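Local atomic coordinates of AGR_C_1268p (Agrobacterium tumefaciens str. C58, PDB entry 2GHS), a protein that probably binds a divalent metal cation such as calcium or zinc and may hydrolyse sugar lactones, as regucalcins of the SMP-30 family do. Residues Trp64-Leu69 / Ser93-Ile98; Glu70-Glu75 / Lys83-Leu88; Leu88-Ser93 / Gln103-Asp108; Asp109-Arg114 / Leu123-Glu128. All blocks are in the same frame, centred on the assembly; numbering follows the deposited sequence. Where two conformers were deposited one is given.

Contact 1: Trp64-Leu69 / Ser93-Ile98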
# COMPACT_ATOMS: atom_id res chain seq x y z
N TRP A 64 -6.58 0.35 -9.19
CA TRP A 64 -5.77 -0.82 -9.40
C TRP A 64 -5.35 -1.39 -8.04
O TRP A 64 -5.12 -0.63 -7.08
CB TRP A 64 -4.52 -0.43 -10.18
CG TRP A 64 -4.76 0.10 -11.56
CD1 TRP A 64 -4.97 1.40 -11.90
CD2 TRP A 64 -4.73 -0.64 -12.78
NE1 TRP A 64 -5.12 1.50 -13.27
CE2 TRP A 64 -4.96 0.25 -13.82
CE3 TRP A 64 -4.52 -1.99 -13.09
CZ2 TRP A 64 -5.00 -0.16 -15.16
CZ3 TRP A 64 -4.56 -2.40 -14.43
CH2 TRP A 64 -4.79 -1.47 -15.44
N TRP A 65 -5.26 -2.71 -7.93
CA TRP A 65 -4.66 -3.34 -6.74
C TRP A 65 -4.17 -4.73 -7.09
O TRP A 65 -4.39 -5.20 -8.22
CB TRP A 65 -5.64 -3.38 -5.55
CG TRP A 65 -6.85 -4.20 -5.74
CD1 TRP A 65 -7.00 -5.54 -5.45
CD2 TRP A 65 -8.12 -3.75 -6.21
NE1 TRP A 65 -8.28 -5.93 -5.73
CE2 TRP A 65 -8.99 -4.85 -6.19
CE3 TRP A 65 -8.60 -2.51 -6.65
CZ2 TRP A 65 -10.30 -4.77 -6.62
CZ3 TRP A 65 -9.93 -2.42 -7.06
CH2 TRP A 65 -10.75 -3.55 -7.05
N PHE A 66 -3.50 -5.38 -6.14
CA PHE A 66 -3.01 -6.70 -6.37
C PHE A 66 -3.66 -7.74 -5.48
O PHE A 66 -4.12 -7.46 -4.39
CB PHE A 66 -1.48 -6.75 -6.13
CG PHE A 66 -0.69 -5.89 -7.03
CD1 PHE A 66 -0.43 -4.56 -6.69
CD2 PHE A 66 -0.16 -6.40 -8.20
CE1 PHE A 66 0.32 -3.74 -7.54
CE2 PHE A 66 0.57 -5.61 -9.05
CZ PHE A 66 0.80 -4.27 -8.73
N ASN A 67 -3.67 -8.97 -5.99
CA ASN A 67 -3.89 -10.19 -5.18
C ASN A 67 -2.55 -10.89 -5.13
O ASN A 67 -2.22 -11.63 -6.02
CB ASN A 67 -4.97 -11.05 -5.79
CG ASN A 67 -5.45 -12.16 -4.86
OD1 ASN A 67 -5.06 -12.22 -3.71
ND2 ASN A 67 -6.32 -13.03 -5.38
N ILE A 68 -1.76 -10.55 -4.11
CA ILE A 68 -0.30 -10.78 -4.18
C ILE A 68 0.02 -12.25 -4.45
O ILE A 68 0.72 -12.58 -5.42
CB ILE A 68 0.46 -10.32 -2.90
CG1 ILE A 68 0.41 -8.81 -2.73
CG2 ILE A 68 1.96 -10.78 -2.99
CD1 ILE A 68 1.18 -8.35 -1.51
N LEU A 69 -0.47 -13.11 -3.59
CA LEU A 69 -0.09 -14.53 -3.59
C LEU A 69 -0.64 -15.27 -4.80
O LEU A 69 -0.09 -16.28 -5.17
CB LEU A 69 -0.57 -15.21 -2.30
CG LEU A 69 -0.09 -14.54 -0.99
CD1 LEU A 69 -0.63 -15.26 0.23
CD2 LEU A 69 1.43 -14.49 -0.95
N SER A 93 3.32 -6.43 -6.06
CA SER A 93 2.79 -5.80 -4.85
C SER A 93 2.64 -4.29 -4.85
O SER A 93 2.01 -3.77 -3.92
CB SER A 93 3.63 -6.18 -3.66
OG SER A 93 4.93 -5.62 -3.81
N ALA A 94 3.20 -3.59 -5.85
CA ALA A 94 3.04 -2.12 -5.94
C ALA A 94 3.01 -1.69 -7.37
O ALA A 94 3.66 -2.29 -8.21
CB ALA A 94 4.12 -1.37 -5.23
N LEU A 95 2.25 -0.63 -7.62
CA LEU A 95 2.07 -0.11 -8.97
C LEU A 95 2.25 1.42 -8.97
O LEU A 95 1.67 2.09 -8.12
CB LEU A 95 0.66 -0.43 -9.48
CG LEU A 95 0.27 -0.15 -10.93
CD1 LEU A 95 0.90 -1.17 -11.87
CD2 LEU A 95 -1.25 -0.16 -11.12
N ALA A 96 2.97 1.93 -9.97
CA ALA A 96 3.11 3.36 -10.17
C ALA A 96 2.82 3.67 -11.61
O ALA A 96 3.21 2.93 -12.52
CB ALA A 96 4.47 3.84 -9.80
N LYS A 97 2.14 4.79 -11.84
CA LYS A 97 1.95 5.27 -13.18
C LYS A 97 3.22 5.96 -13.66
O LYS A 97 3.79 6.75 -12.93
CB LYS A 97 0.76 6.24 -13.24
CG LYS A 97 0.43 6.81 -14.62
CD LYS A 97 -0.90 7.58 -14.62
CE LYS A 97 -1.23 8.10 -15.95
NZ LYS A 97 -2.57 8.79 -15.99
N ILE A 98 3.60 5.71 -14.92
CA ILE A 98 4.65 6.45 -15.62
C ILE A 98 4.04 7.46 -16.60
O ILE A 98 4.47 8.65 -16.69
CB ILE A 98 5.61 5.50 -16.30
CG1 ILE A 98 6.35 4.67 -15.27
CG2 ILE A 98 6.61 6.28 -17.18
CD1 ILE A 98 7.16 3.55 -15.85

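Contact 2: Glu70-Glu75 / Lys83-Leu88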
# COMPACT_ATOMS: atom_id res chain seq x y z
N GLU A 70 -1.68 -14.75 -5.45
CA GLU A 70 -2.24 -15.37 -6.66
C GLU A 70 -1.73 -14.73 -7.98
O GLU A 70 -2.20 -15.09 -9.08
CB GLU A 70 -3.77 -15.32 -6.63
CG GLU A 70 -4.37 -16.06 -5.45
CD GLU A 70 -4.51 -17.56 -5.66
OE1 GLU A 70 -3.79 -18.16 -6.49
OE2 GLU A 70 -5.38 -18.15 -4.98
N ARG A 71 -0.82 -13.78 -7.87
CA ARG A 71 -0.17 -13.17 -9.05
C ARG A 71 -1.19 -12.48 -9.96
O ARG A 71 -1.21 -12.71 -11.16
CB ARG A 71 0.66 -14.20 -9.82
CG ARG A 71 1.70 -14.91 -8.99
CD ARG A 71 2.66 -15.78 -9.85
NE ARG A 71 1.87 -16.51 -10.84
CZ ARG A 71 1.25 -17.66 -10.62
NH1 ARG A 71 1.46 -18.33 -9.52
NH2 ARG A 71 0.46 -18.18 -11.56
N GLU A 72 -2.08 -11.70 -9.35
CA GLU A 72 -3.10 -10.95 -10.15
C GLU A 72 -3.02 -9.46 -9.94
O GLU A 72 -2.79 -9.01 -8.83
CB GLU A 72 -4.51 -11.38 -9.75
CG GLU A 72 -4.83 -12.83 -10.01
CD GLU A 72 -6.11 -13.28 -9.31
OE1 GLU A 72 -6.66 -12.62 -8.37
OE2 GLU A 72 -6.57 -14.38 -9.73
N LEU A 73 -3.23 -8.73 -11.02
CA LEU A 73 -3.37 -7.29 -10.99
C LEU A 73 -4.83 -7.00 -11.36
O LEU A 73 -5.28 -7.34 -12.47
CB LEU A 73 -2.46 -6.64 -12.05
CG LEU A 73 -2.58 -5.13 -12.32
CD1 LEU A 73 -2.35 -4.31 -11.08
CD2 LEU A 73 -1.61 -4.74 -13.39
N HIS A 74 -5.55 -6.39 -10.42
CA HIS A 74 -6.97 -6.10 -10.53
C HIS A 74 -7.17 -4.66 -10.94
O HIS A 74 -6.47 -3.77 -10.49
CB HIS A 74 -7.62 -6.36 -9.15
CG HIS A 74 -7.69 -7.81 -8.85
ND1 HIS A 74 -8.87 -8.52 -8.99
CD2 HIS A 74 -6.74 -8.72 -8.53
CE1 HIS A 74 -8.63 -9.80 -8.72
NE2 HIS A 74 -7.35 -9.95 -8.46
N GLU A 75 -8.16 -4.48 -11.82
CA GLU A 75 -8.46 -3.18 -12.44
C GLU A 75 -9.97 -2.97 -12.31
O GLU A 75 -10.74 -3.84 -12.69
CB GLU A 75 -8.08 -3.23 -13.92
CG GLU A 75 -8.34 -1.96 -14.67
CD GLU A 75 -8.03 -2.04 -16.17
OE1 GLU A 75 -7.63 -3.11 -16.68
OE2 GLU A 75 -8.18 -0.98 -16.84
N LYS A 83 -14.85 -4.58 -14.12
CA LYS A 83 -13.71 -5.22 -13.44
C LYS A 83 -12.91 -6.09 -14.42
O LYS A 83 -13.50 -6.84 -15.20
CB LYS A 83 -14.32 -6.07 -12.34
CG LYS A 83 -13.39 -6.76 -11.46
CD LYS A 83 -12.69 -5.77 -10.54
CE LYS A 83 -11.40 -6.37 -10.07
NZ LYS A 83 -11.59 -7.70 -9.41
N THR A 84 -11.59 -5.99 -14.40
CA THR A 84 -10.71 -6.82 -15.21
C THR A 84 -9.63 -7.40 -14.34
O THR A 84 -9.14 -6.72 -13.44
CB THR A 84 -10.09 -6.00 -16.35
OG1 THR A 84 -11.14 -5.33 -17.06
CG2 THR A 84 -9.29 -6.88 -17.36
N VAL A 85 -9.29 -8.66 -14.55
CA VAL A 85 -8.21 -9.27 -13.77
C VAL A 85 -7.08 -9.71 -14.71
O VAL A 85 -7.33 -10.38 -15.70
CB VAL A 85 -8.67 -10.50 -12.99
CG1 VAL A 85 -7.52 -10.99 -12.14
CG2 VAL A 85 -9.92 -10.19 -12.15
N HIS A 86 -5.87 -9.29 -14.40
CA HIS A 86 -4.72 -9.51 -15.28
C HIS A 86 -3.78 -10.47 -14.56
O HIS A 86 -3.39 -10.23 -13.44
CB HIS A 86 -3.98 -8.22 -15.58
CG HIS A 86 -4.86 -7.14 -16.14
ND1 HIS A 86 -5.16 -7.06 -17.48
CD2 HIS A 86 -5.51 -6.10 -15.54
CE1 HIS A 86 -5.95 -6.01 -17.69
NE2 HIS A 86 -6.18 -5.42 -16.53
N ALA A 87 -3.43 -11.55 -15.23
CA ALA A 87 -2.54 -12.58 -14.70
C ALA A 87 -1.08 -12.17 -14.89
O ALA A 87 -0.66 -11.81 -15.98
CB ALA A 87 -2.79 -13.86 -15.44
N LEU A 88 -0.31 -12.31 -13.82
CA LEU A 88 1.10 -11.95 -13.85
C LEU A 88 1.99 -13.19 -13.69
O LEU A 88 1.60 -14.17 -13.03
CB LEU A 88 1.37 -11.02 -12.66
CG LEU A 88 0.54 -9.77 -12.53
CD1 LEU A 88 0.87 -9.05 -11.23
CD2 LEU A 88 0.78 -8.83 -13.72
O HOH W 1 -0.41 -15.93 -13.27
O HOH W 2 -11.64 -2.91 -15.82

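Contact 3: Leu88-Ser93 / Gln103-Asp108. With K (potassium ion), chain B.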
# COMPACT_ATOMS: atom_id res chain seq x y z
N LEU A 88 -0.31 -12.31 -13.82
CA LEU A 88 1.10 -11.95 -13.85
C LEU A 88 1.99 -13.19 -13.69
O LEU A 88 1.60 -14.17 -13.03
CB LEU A 88 1.37 -11.02 -12.66
CG LEU A 88 0.54 -9.77 -12.53
CD1 LEU A 88 0.87 -9.05 -11.23
CD2 LEU A 88 0.78 -8.83 -13.72
N PRO A 89 3.22 -13.13 -14.24
CA PRO A 89 4.16 -14.21 -14.07
C PRO A 89 4.99 -14.06 -12.76
O PRO A 89 6.00 -14.72 -12.63
CB PRO A 89 5.12 -14.02 -15.25
CG PRO A 89 5.13 -12.53 -15.46
CD PRO A 89 3.78 -12.01 -15.00
N PHE A 90 4.59 -13.15 -11.85
CA PHE A 90 5.28 -12.89 -10.63
C PHE A 90 4.28 -12.36 -9.61
O PHE A 90 3.10 -12.10 -9.96
CB PHE A 90 6.48 -11.94 -10.84
CG PHE A 90 6.18 -10.71 -11.66
CD1 PHE A 90 5.16 -9.87 -11.32
CD2 PHE A 90 6.93 -10.42 -12.79
CE1 PHE A 90 4.88 -8.70 -12.08
CE2 PHE A 90 6.67 -9.30 -13.53
CZ PHE A 90 5.63 -8.44 -13.20
N MSE A 91 4.74 -12.20 -8.37
CA MSE A 91 3.89 -11.65 -7.33
C MSE A 91 4.07 -10.16 -7.29
O MSE A 91 5.00 -9.64 -6.67
CB MSE A 91 4.19 -12.30 -5.94
CG MSE A 91 3.86 -13.75 -5.90
SE MSE A 91 4.11 -14.38 -4.05
CE MSE A 91 3.64 -16.14 -4.24
N GLY A 92 3.22 -9.44 -8.00
CA GLY A 92 3.28 -7.98 -7.94
C GLY A 92 2.73 -7.50 -6.61
O GLY A 92 1.75 -8.06 -6.13
N SER A 93 3.32 -6.43 -6.06
CA SER A 93 2.79 -5.80 -4.85
C SER A 93 2.64 -4.29 -4.85
O SER A 93 2.01 -3.77 -3.92
CB SER A 93 3.63 -6.18 -3.66
OG SER A 93 4.93 -5.62 -3.81
N GLN A 103 3.19 1.71 -16.95
CA GLN A 103 3.18 1.61 -15.51
C GLN A 103 4.49 0.91 -15.08
O GLN A 103 5.14 0.21 -15.87
CB GLN A 103 2.02 0.73 -15.06
CG GLN A 103 0.66 1.29 -15.39
CD GLN A 103 -0.46 0.26 -15.27
OE1 GLN A 103 -0.26 -0.92 -15.56
NE2 GLN A 103 -1.65 0.69 -14.86
N LEU A 104 4.82 1.09 -13.80
CA LEU A 104 5.93 0.38 -13.10
C LEU A 104 5.30 -0.57 -12.06
O LEU A 104 4.40 -0.17 -11.33
CB LEU A 104 6.82 1.40 -12.38
CG LEU A 104 7.96 0.80 -11.54
CD1 LEU A 104 9.03 0.13 -12.38
CD2 LEU A 104 8.57 1.84 -10.63
N ILE A 105 5.71 -1.84 -12.10
CA ILE A 105 5.23 -2.80 -11.13
C ILE A 105 6.42 -3.33 -10.35
O ILE A 105 7.43 -3.74 -10.94
CB ILE A 105 4.54 -3.99 -11.81
CG1 ILE A 105 3.17 -3.56 -12.37
CG2 ILE A 105 4.38 -5.13 -10.82
CD1 ILE A 105 2.47 -4.63 -13.13
N ALA A 106 6.30 -3.31 -9.02
CA ALA A 106 7.28 -3.94 -8.13
C ALA A 106 6.79 -5.34 -7.85
O ALA A 106 5.64 -5.56 -7.54
CB ALA A 106 7.41 -3.18 -6.83
N SER A 107 7.70 -6.30 -7.93
CA SER A 107 7.37 -7.67 -7.68
C SER A 107 8.48 -8.39 -6.94
O SER A 107 9.57 -7.83 -6.71
CB SER A 107 7.15 -8.38 -9.01
OG SER A 107 8.38 -8.73 -9.66
N ASP A 108 8.20 -9.65 -6.58
CA ASP A 108 9.17 -10.55 -5.98
C ASP A 108 10.34 -10.87 -6.87
O ASP A 108 11.36 -11.37 -6.38
CB ASP A 108 8.49 -11.84 -5.48
CG ASP A 108 7.76 -12.65 -6.57
OD1 ASP A 108 7.42 -12.08 -7.62
OD2 ASP A 108 7.46 -13.86 -6.31
K K B . 12.92 -12.09 -4.43
O HOH W 3 12.12 -9.89 -2.88

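Contact 4: Asp109-Arg114 / Leu123-Glu128. With K (potassium ion), chain B.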
# COMPACT_ATOMS: atom_id res chain seq x y z
N ASP A 109 10.21 -10.61 -8.15
CA ASP A 109 11.26 -10.93 -9.07
C ASP A 109 11.99 -9.71 -9.69
O ASP A 109 12.90 -9.89 -10.53
CB ASP A 109 10.67 -11.84 -10.18
CG ASP A 109 10.20 -13.22 -9.63
OD1 ASP A 109 10.60 -13.64 -8.50
OD2 ASP A 109 9.42 -13.89 -10.34
N GLY A 110 11.65 -8.50 -9.25
CA GLY A 110 12.22 -7.30 -9.77
C GLY A 110 11.17 -6.26 -10.10
O GLY A 110 9.97 -6.46 -9.83
N LEU A 111 11.63 -5.15 -10.65
CA LEU A 111 10.81 -4.05 -11.08
C LEU A 111 10.63 -4.11 -12.60
O LEU A 111 11.62 -4.23 -13.34
CB LEU A 111 11.51 -2.76 -10.74
CG LEU A 111 11.66 -2.52 -9.25
CD1 LEU A 111 12.93 -1.75 -8.97
CD2 LEU A 111 10.47 -1.76 -8.75
N PHE A 112 9.39 -4.08 -13.06
CA PHE A 112 9.03 -4.29 -14.47
C PHE A 112 8.19 -3.13 -14.98
O PHE A 112 7.36 -2.56 -14.23
CB PHE A 112 8.20 -5.56 -14.61
CG PHE A 112 9.00 -6.82 -14.47
CD1 PHE A 112 9.41 -7.24 -13.22
CD2 PHE A 112 9.42 -7.53 -15.59
CE1 PHE A 112 10.16 -8.39 -13.08
CE2 PHE A 112 10.19 -8.69 -15.44
CZ PHE A 112 10.58 -9.10 -14.18
N LEU A 113 8.43 -2.75 -16.22
CA LEU A 113 7.55 -1.83 -16.95
C LEU A 113 6.38 -2.63 -17.53
O LEU A 113 6.58 -3.74 -18.01
CB LEU A 113 8.31 -1.16 -18.08
CG LEU A 113 9.54 -0.33 -17.71
CD1 LEU A 113 10.02 0.49 -18.95
CD2 LEU A 113 9.29 0.59 -16.53
N ARG A 114 5.19 -2.05 -17.50
CA ARG A 114 4.01 -2.69 -18.04
C ARG A 114 3.42 -1.73 -19.06
O ARG A 114 3.13 -0.57 -18.72
CB ARG A 114 2.97 -2.95 -16.96
CG ARG A 114 1.68 -3.59 -17.52
CD ARG A 114 0.79 -4.10 -16.39
NE ARG A 114 -0.39 -4.70 -16.96
CZ ARG A 114 -1.47 -4.05 -17.35
NH1 ARG A 114 -1.67 -2.76 -17.14
NH2 ARG A 114 -2.43 -4.74 -17.92
N LEU A 123 11.60 -6.19 -17.90
CA LEU A 123 12.43 -5.83 -16.73
C LEU A 123 12.96 -4.40 -16.81
O LEU A 123 13.49 -3.97 -17.86
CB LEU A 123 13.60 -6.79 -16.55
CG LEU A 123 14.46 -6.55 -15.31
CD1 LEU A 123 13.76 -6.98 -14.04
CD2 LEU A 123 15.74 -7.32 -15.53
N HIS A 124 12.81 -3.65 -15.72
CA HIS A 124 13.30 -2.28 -15.56
C HIS A 124 14.56 -2.23 -14.69
O HIS A 124 15.56 -1.59 -15.02
CB HIS A 124 12.20 -1.42 -14.93
CG HIS A 124 12.61 -0.03 -14.58
ND1 HIS A 124 13.05 0.87 -15.53
CD2 HIS A 124 12.63 0.63 -13.39
CE1 HIS A 124 13.35 2.02 -14.93
NE2 HIS A 124 13.08 1.90 -13.63
N ALA A 125 14.49 -2.93 -13.56
CA ALA A 125 15.62 -3.04 -12.66
C ALA A 125 15.47 -4.27 -11.79
O ALA A 125 14.38 -4.64 -11.41
CB ALA A 125 15.71 -1.77 -11.80
N GLU A 126 16.59 -4.89 -11.43
CA GLU A 126 16.56 -6.01 -10.49
C GLU A 126 16.16 -5.48 -9.08
O GLU A 126 16.47 -4.35 -8.72
CB GLU A 126 17.89 -6.80 -10.51
CG GLU A 126 18.04 -7.58 -11.84
CD GLU A 126 19.23 -8.53 -11.96
OE1 GLU A 126 20.02 -8.64 -11.00
OE2 GLU A 126 19.33 -9.20 -13.03
N LEU A 127 15.47 -6.30 -8.29
CA LEU A 127 15.14 -5.95 -6.91
C LEU A 127 15.07 -7.27 -6.19
O LEU A 127 14.09 -8.03 -6.37
CB LEU A 127 13.78 -5.24 -6.83
CG LEU A 127 13.30 -4.78 -5.44
CD1 LEU A 127 14.19 -3.70 -4.95
CD2 LEU A 127 11.83 -4.35 -5.55
N GLU A 128 16.13 -7.58 -5.44
CA GLU A 128 16.24 -8.88 -4.79
C GLU A 128 15.88 -9.99 -5.75
O GLU A 128 15.25 -11.00 -5.39
CB GLU A 128 15.35 -8.91 -3.54
CG GLU A 128 15.84 -7.94 -2.47
CD GLU A 128 15.17 -8.13 -1.12
OE1 GLU A 128 14.27 -8.99 -0.98
OE2 GLU A 128 15.54 -7.40 -0.18
K K B . 12.92 -12.09 -4.43
O HOH W 3 12.12 -9.89 -2.88

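Contact 1: Trp64-Leu69 / Ser93-Ile98
F66 lays its ring against the backbone of S93 and A94, joining two neighbouring blades of the beta-propeller fold of the SMP-30 family. The strands run nearly antiparallel but their axes stay 6.9 Å apart, so side chains make the joint. Its tight part is the phenylalanine. S93 N sits 3.9 Å above the ring plane, over the centre, and the rim atom F66 CE1 comes within 3.3 Å of A94 N. With CG anti to the carbonyl carbon (chi1 -62°), the ring reaches across the gap, and a flat apolar group suits a buried seam where the small residues S93 and A94 let it near the chain. These two residues form a classic beta bulge opposite A106. S93 OG, turned from the ring, is held by S136 and by the carbonyl of N137.

The other end is looser. L95 is partly exposed and was modelled in two conformations, so the approach of its CD2 to W64 CB is only one of two possibilities. At the inner end, beside E52 of the predicted metal site, I68 points its slim branch at the serine, CD1 resting 3.9 Å from S93 CB.

Contact 2: Glu70-Glu75 / Lys83-Leu88
R71 and L88 meet at the open end of a beta hairpin, strands 72-77 and 82-87, the outer half of a four-stranded propeller blade. R71 turns the chain with a left-handed backbone (phi 62°) and, with E72, forms a G1 bulge opposite N67. Its carbonyl receives L88 N, while its own NE returns a bond to L88 O at 3.2 Å, near the guanidinium plane. Water 1 joins R71 NH2 to the same carbonyl, a second hold.

E72 packs its methylenes on V85 CG1 and aims its carboxylate along the strand at H74; OE1 also accepts from N67 ND2. L73 forms a hydrogen-bonded pair with H86, and its buried side chain meets L88 CD1 from CB at 4.2 Å. H74 is held at both nitrogens: NE2 donates to E72 OE1 at 2.8 Å, meeting it from above the carboxylate plane, and ND1 accepts from K83 NZ at 2.9 Å, near the ring plane. This fixes the ring's rotation, consistent with a neutral ring protonated on NE2. K83 also pairs with D44. V85 CG1 lies over one face of this ring, toward its rim, in a CH-pi contact. E75 pairs with T84 through two backbone bonds and, its chain extended (chi1 180°), reaches along the other face of the sheet, where E75 OE1 accepts a hydrogen bond from H86 NE2 at 2.7 Å, ring and carboxylate nearly coplanar.

Contact 3: Leu88-Ser93 / Gln103-Asp108
M91 and D108 exchange two hydrogen bonds where the hairpin of strands 92-99 and 102-107 opens out. The amide M91 N donates to D108 OD1 at 2.8 Å, reaching it from above the carboxylate plane, and D108 N returns a longer bond of 3.2 Å to M91 O. Aspartate suits this place because it is short: with CG between its backbone N and carbonyl carbon (chi1 60°), the carboxylate folds back over the neighbouring chain. Its second oxygen, OD2, is satisfied by R154 in a salt bridge, and the side chain of the selenomethionine M91 crosses the carboxylate, CB and CG both 3.6 Å from D108 OD2.

Pairing continues into the bulge, where S93 N donates to A106 O at 2.9 Å. G92 and S107 form a non-hydrogen-bonded pair whose CA atoms are only 4.1 Å apart; I105 CG2 and L88 CD1 close in on G92, which suits a residue without a side chain. The A106 carbonyl also receives a CA-H...O contact from G92 CA.

S107 OG is occupied elsewhere, by the carbonyl of G110 and the amide of D109. CB and OG of S107 both lie over one face of F90, CB 3.8 Å from the ring centroid in a CH-pi contact, while P89 lies against the opposite face.

D108 O binds potassium at 2.6 Å together with the carbonyls of E128, L131 and N134 and water 3. Both carboxylate oxygens of D108 and its amide are engaged, which probably fixes the direction of the carbonyl, consistent with the two segments positioning a ligand of the cation.

Contact 4: Asp109-Arg114 / Leu123-Glu128
L111 O accepts two amides at once, H124 N at 2.7 Å and A125 N at 3.2 Å, the mark of a classic beta bulge in the hairpin of strands 110-115 and 121-125. In return L111 N donates to A125 O at 2.9 Å. The extra residue shifts the register by one, so that F112 faces L123, their side chains diverging. G110 precedes the bulge with a backbone (phi 132°, psi -177°) that suits glycine, and its CA comes close to L127 N.

At the far end E128 O binds potassium at 2.8 Å. Water 3, itself a ligand of the ion, donates a bond to E128 OE1, while OE2 is taken by the hydroxyl groups of Y164 and T151.

Outward from these bonds the packing is aliphatic on one face. L111 sets CD1 4.0 Å from A125 CB and CG 4.1 Å from L127 CD2, the branched chains filling a buried layer against the next blade. On this L111 side, too, L113 CD2 rests on H124 CB at 3.9 Å, while the imidazole NE2 is bonded to Y324. On the other face L123 CD1 lies over one face of F112, 4.1 Å from the ring centroid, a CH-pi contact.

The chemistry implies a bulge that shifts the register by one residue near the end of the strand, and a carboxylate that, fixed at both oxygens, probably steadies a water in the potassium's shell; its negative charge probably favours a cation there.

Contact 2 lies within one blade, contacts 3 and 4 within the next, and contact 1 joins the two; contacts 1 and 3 are buried, with contacts 2 and 4 partly open. Strand 92-99 serves contacts 1 and 3, which share S93, and strands 102-107 and 110-115 carry contact 3 on into contact 4. Contact 2 meets contact 3 at L88. Place decides the chemistry: the inter-blade seam is made by apolar side chains, one of them lying on backbone, without strand pairing; the outer hairpin of contact 2 is rich in charged and histidine side chains; contacts 3 and 4 pair backbone atoms and each give one carbonyl to the same potassium ion, near R135 of the predicted substrate site.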